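Local coordinates for protein sialyltransferase 0160 (Photobacterium damselae, PDB 4R84) that transfers sialic acid from its activated CMP-linked donor to an acceptor sugar, as a GT-B glycosyltransferase with Rossmann-like domains, at residues A[369-373]-A[374-378]; A[341-344]-A[345-348]. All blocks are in the same frame, centred on the assembly; numbering follows the deposited sequence.

Contact 1: residues A[369-373]-A[374-378]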
# COMPACT_ATOMS: atom_id res chain seq x y z
N GLY A 369 34.50 4.23 -3.23
CA GLY A 369 35.81 4.48 -2.68
C GLY A 369 36.75 3.28 -2.66
O GLY A 369 37.95 3.45 -2.50
N GLY A 370 36.21 2.08 -2.79
CA GLY A 370 37.04 0.89 -2.84
C GLY A 370 37.74 0.54 -1.54
O GLY A 370 38.79 -0.12 -1.53
N GLU A 371 37.14 0.95 -0.42
CA GLU A 371 37.71 0.65 0.88
C GLU A 371 37.22 -0.71 1.36
O GLU A 371 36.38 -1.32 0.71
CB GLU A 371 37.35 1.73 1.91
CG GLU A 371 37.64 3.16 1.44
CD GLU A 371 39.07 3.58 1.72
OE1 GLU A 371 39.86 2.72 2.18
OE2 GLU A 371 39.42 4.77 1.49
N THR A 372 37.75 -1.17 2.48
CA THR A 372 37.32 -2.44 3.04
C THR A 372 35.98 -2.30 3.71
O THR A 372 35.55 -1.19 4.03
CB THR A 372 38.30 -2.97 4.10
OG1 THR A 372 38.27 -2.10 5.24
CG2 THR A 372 39.73 -3.05 3.54
N LYS A 373 35.31 -3.42 3.94
CA LYS A 373 34.08 -3.41 4.70
C LYS A 373 34.20 -2.73 6.06
O LYS A 373 33.32 -1.98 6.50
CB LYS A 373 33.61 -4.84 4.94
CG LYS A 373 32.22 -4.90 5.46
CD LYS A 373 31.53 -6.07 4.88
CE LYS A 373 31.72 -6.06 3.39
NZ LYS A 373 31.16 -7.27 2.77
N GLU A 374 35.33 -2.97 6.71
CA GLU A 374 35.60 -2.41 8.02
C GLU A 374 35.67 -0.90 7.99
O GLU A 374 35.28 -0.24 8.95
CB GLU A 374 36.91 -2.99 8.60
CG GLU A 374 36.78 -4.43 9.06
CD GLU A 374 36.68 -5.42 7.90
OE1 GLU A 374 37.22 -5.13 6.81
OE2 GLU A 374 36.04 -6.48 8.09
N TYR A 375 36.18 -0.33 6.89
CA TYR A 375 36.20 1.13 6.75
C TYR A 375 34.79 1.70 6.78
O TYR A 375 34.53 2.70 7.44
CB TYR A 375 36.91 1.53 5.45
CG TYR A 375 36.73 2.98 5.02
CD1 TYR A 375 35.61 3.40 4.32
CD2 TYR A 375 37.72 3.93 5.29
CE1 TYR A 375 35.46 4.71 3.91
CE2 TYR A 375 37.58 5.24 4.87
CZ TYR A 375 36.45 5.63 4.19
OH TYR A 375 36.29 6.94 3.77
N TYR A 376 33.87 1.06 6.06
CA TYR A 376 32.52 1.60 5.97
C TYR A 376 31.81 1.50 7.30
O TYR A 376 31.05 2.40 7.66
CB TYR A 376 31.72 0.90 4.84
CG TYR A 376 32.35 1.26 3.52
CD1 TYR A 376 32.21 2.53 2.99
CD2 TYR A 376 33.16 0.34 2.84
CE1 TYR A 376 32.83 2.89 1.79
CE2 TYR A 376 33.77 0.69 1.64
CZ TYR A 376 33.62 1.95 1.13
OH TYR A 376 34.25 2.29 -0.05
N ALA A 377 32.08 0.43 8.05
CA ALA A 377 31.53 0.31 9.40
C ALA A 377 32.12 1.38 10.31
O ALA A 377 31.42 1.99 11.11
CB ALA A 377 31.80 -1.08 9.97
N GLN A 378 33.43 1.62 10.18
CA GLN A 378 34.09 2.58 11.04
C GLN A 378 33.59 4.01 10.81
O GLN A 378 33.46 4.79 11.75
CB GLN A 378 35.61 2.52 10.87
CG GLN A 378 36.39 3.50 11.77
CD GLN A 378 36.10 3.31 13.26
OE1 GLN A 378 36.11 2.19 13.77
NE2 GLN A 378 35.87 4.41 13.97
O HOH W 1 33.62 0.82 -2.89
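With chi1 at -50° E371 sets CG beside its own backbone N, and a second bend at chi2 folds the chain flat over the ring of Y375. E371 CG then sits 3.5 Å from the centroid of the Y375 ring, only 11° off the ring normal, a CH-pi contact over the face. The carboxylate follows, stacked on the same ring with its plane nearly parallel to it, OE2 lying 3.9 Å from Y375 CE2. The far end of the tyrosine is fixed elsewhere, its OH being hydrogen-bonded to the C-terminal carbonyl of A503.

Y376 runs back beside the loop instead. Its ring points the hydroxyl to the backbone before the helix, where E371 N donates to Y376 OH at 3.2 Å in a fairly straight bond. A water links the same hydroxyl to G370 N, accepting from that N at 2.9 Å. E371 O lies at the edge of the Y376 ring, near its plane, while one face of the ring is covered by Y375 CD1; W367 adds an edge-to-face ring contact. A loop with two glycines at positive phi is thus held to the side chain of the helix's first turn.

T372 caps the start of the helix. Its chi1 of 67° tucks OG1 between N and the carbonyl carbon, from where it accepts from Y375 N at 3.2 Å. After a weak bond from Y376 N to T372 O, the first good full-turn bond is A377 N to K373 O, 3.1 Å, while A377 and K373 also rest on I413 of helix 412-419. This is a threonine N-cap opening helix 373-388, which follows strand 358-362 of the parallel four-stranded sheet in a GT-B Rossmann-like domain.

Contact 2: residues A[341-344]-A[345-348]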
# COMPACT_ATOMS: atom_id res chain seq x y z
N GLY A 341 7.25 -9.18 10.54
CA GLY A 341 8.33 -9.63 11.40
C GLY A 341 8.78 -8.64 12.46
O GLY A 341 9.96 -8.60 12.82
N PHE A 342 7.84 -7.85 12.97
CA PHE A 342 8.16 -6.77 13.89
C PHE A 342 7.56 -7.01 15.28
O PHE A 342 6.36 -7.10 15.43
CB PHE A 342 7.66 -5.43 13.34
CG PHE A 342 7.86 -4.25 14.27
CD1 PHE A 342 9.02 -4.12 15.04
CD2 PHE A 342 6.90 -3.25 14.36
CE1 PHE A 342 9.20 -3.03 15.89
CE2 PHE A 342 7.08 -2.14 15.20
CZ PHE A 342 8.23 -2.04 15.96
N ASP A 343 8.42 -7.13 16.28
CA ASP A 343 7.94 -7.27 17.65
C ASP A 343 7.78 -5.88 18.26
O ASP A 343 8.68 -5.37 18.95
CB ASP A 343 8.90 -8.13 18.48
CG ASP A 343 8.29 -8.59 19.82
OD1 ASP A 343 7.31 -7.98 20.32
OD2 ASP A 343 8.83 -9.56 20.40
N LYS A 344 6.62 -5.28 18.00
CA LYS A 344 6.33 -3.92 18.45
C LYS A 344 6.33 -3.82 19.96
O LYS A 344 6.87 -2.86 20.53
CB LYS A 344 4.99 -3.45 17.88
CG LYS A 344 4.53 -2.12 18.45
CD LYS A 344 3.26 -1.61 17.77
CE LYS A 344 2.75 -0.37 18.47
NZ LYS A 344 1.51 0.18 17.89
N GLU A 345 5.72 -4.80 20.62
CA GLU A 345 5.65 -4.83 22.07
C GLU A 345 7.03 -4.78 22.69
O GLU A 345 7.24 -4.08 23.67
CB GLU A 345 4.90 -6.09 22.52
CG GLU A 345 4.84 -6.29 24.02
CD GLU A 345 3.90 -7.41 24.40
OE1 GLU A 345 3.02 -7.75 23.58
OE2 GLU A 345 4.06 -7.98 25.51
N GLN A 346 7.97 -5.51 22.11
CA GLN A 346 9.35 -5.50 22.60
C GLN A 346 10.01 -4.14 22.41
O GLN A 346 10.68 -3.65 23.30
CB GLN A 346 10.18 -6.59 21.91
CG GLN A 346 11.60 -6.67 22.42
CD GLN A 346 12.40 -7.74 21.71
OE1 GLN A 346 12.26 -7.95 20.51
NE2 GLN A 346 13.22 -8.45 22.47
N LEU A 347 9.81 -3.51 21.25
CA LEU A 347 10.43 -2.20 21.03
C LEU A 347 9.82 -1.17 21.98
O LEU A 347 10.53 -0.30 22.49
CB LEU A 347 10.28 -1.75 19.58
CG LEU A 347 11.02 -0.44 19.25
CD1 LEU A 347 12.51 -0.55 19.62
CD2 LEU A 347 10.86 -0.04 17.79
N GLN A 348 8.51 -1.27 22.22
CA GLN A 348 7.84 -0.40 23.18
C GLN A 348 8.50 -0.53 24.55
O GLN A 348 8.76 0.46 25.24
CB GLN A 348 6.35 -0.72 23.30
CG GLN A 348 5.49 -0.22 22.15
CD GLN A 348 4.02 -0.63 22.28
OE1 GLN A 348 3.71 -1.77 22.61
NE2 GLN A 348 3.12 0.32 22.00
O HOH W 2 4.46 -7.18 19.23
O HOH W 3 11.33 -10.44 19.48
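F342 turns the rim of its ring to L347, CZ lying 3.8 Å from L347 CD2 with the methyl near the ring plane. The two side chains meet obliquely, and K344 CA, at the first residue of the helix, lies 3.6 Å above one face of the same ring, toward its rim. Around this pair the packing continues into V435 and L436 of helix 434-438 and back to L337 of helix 330-340, so F342 is buried where three helices converge.

On the solvent side D343 takes over. Its CG stands anti to the backbone N (chi1 -166°), which swings OD1 over the start of the helix to accept from Q346 N at 3.1 Å. The N-H reaches OD1 from above the carboxylate plane, 63° out of it. This is an aspartate N-cap, and it follows closely on a Schellman motif ending helix 330-340, with G341 at positive phi as its C-prime residue: one helix stops and the next, 344-353, starts within a few residues. Water serves both carboxylate oxygens. One molecule donates to OD1 and accepts from E345 N; another donates both to D343 OD2, at 2.8 Å, and to Q346 OE1, joining two side chains that cross at about a right angle. A negative carboxylate at this helix start would probably interact favourably with the helix dipole.

K344 is fully extended and lies obliquely against Q348, its CE 3.6 Å from Q348 NE2, while its NZ goes on to bond the carbonyl of T439. Beneath them the helix takes up its regular pattern, Q348 N donating to K344 O at 2.8 Å and L347 N to D343 O at 3.2 Å.

How the contacts relate
Contact 2 comes first along the chain, at the start of helix 344-353; strand 358-362 follows, then the loop and helix 373-388 that hold contact 1. In sequence they fall on either side of that strand of the parallel four-stranded sheet, yet their centres are about 31 Å apart and their nearest atoms about 21 Å, with no touch. Each is a helix start at which a side chain caps a backbone N-H. Neither reaches the donor analogue: the side chain of Y376 is about 10 Å and that of F342 about 11 Å from it. The side chain of L347 is about 9 Å from the calcium ion. They lie in separate parts of the domain built on that sheet.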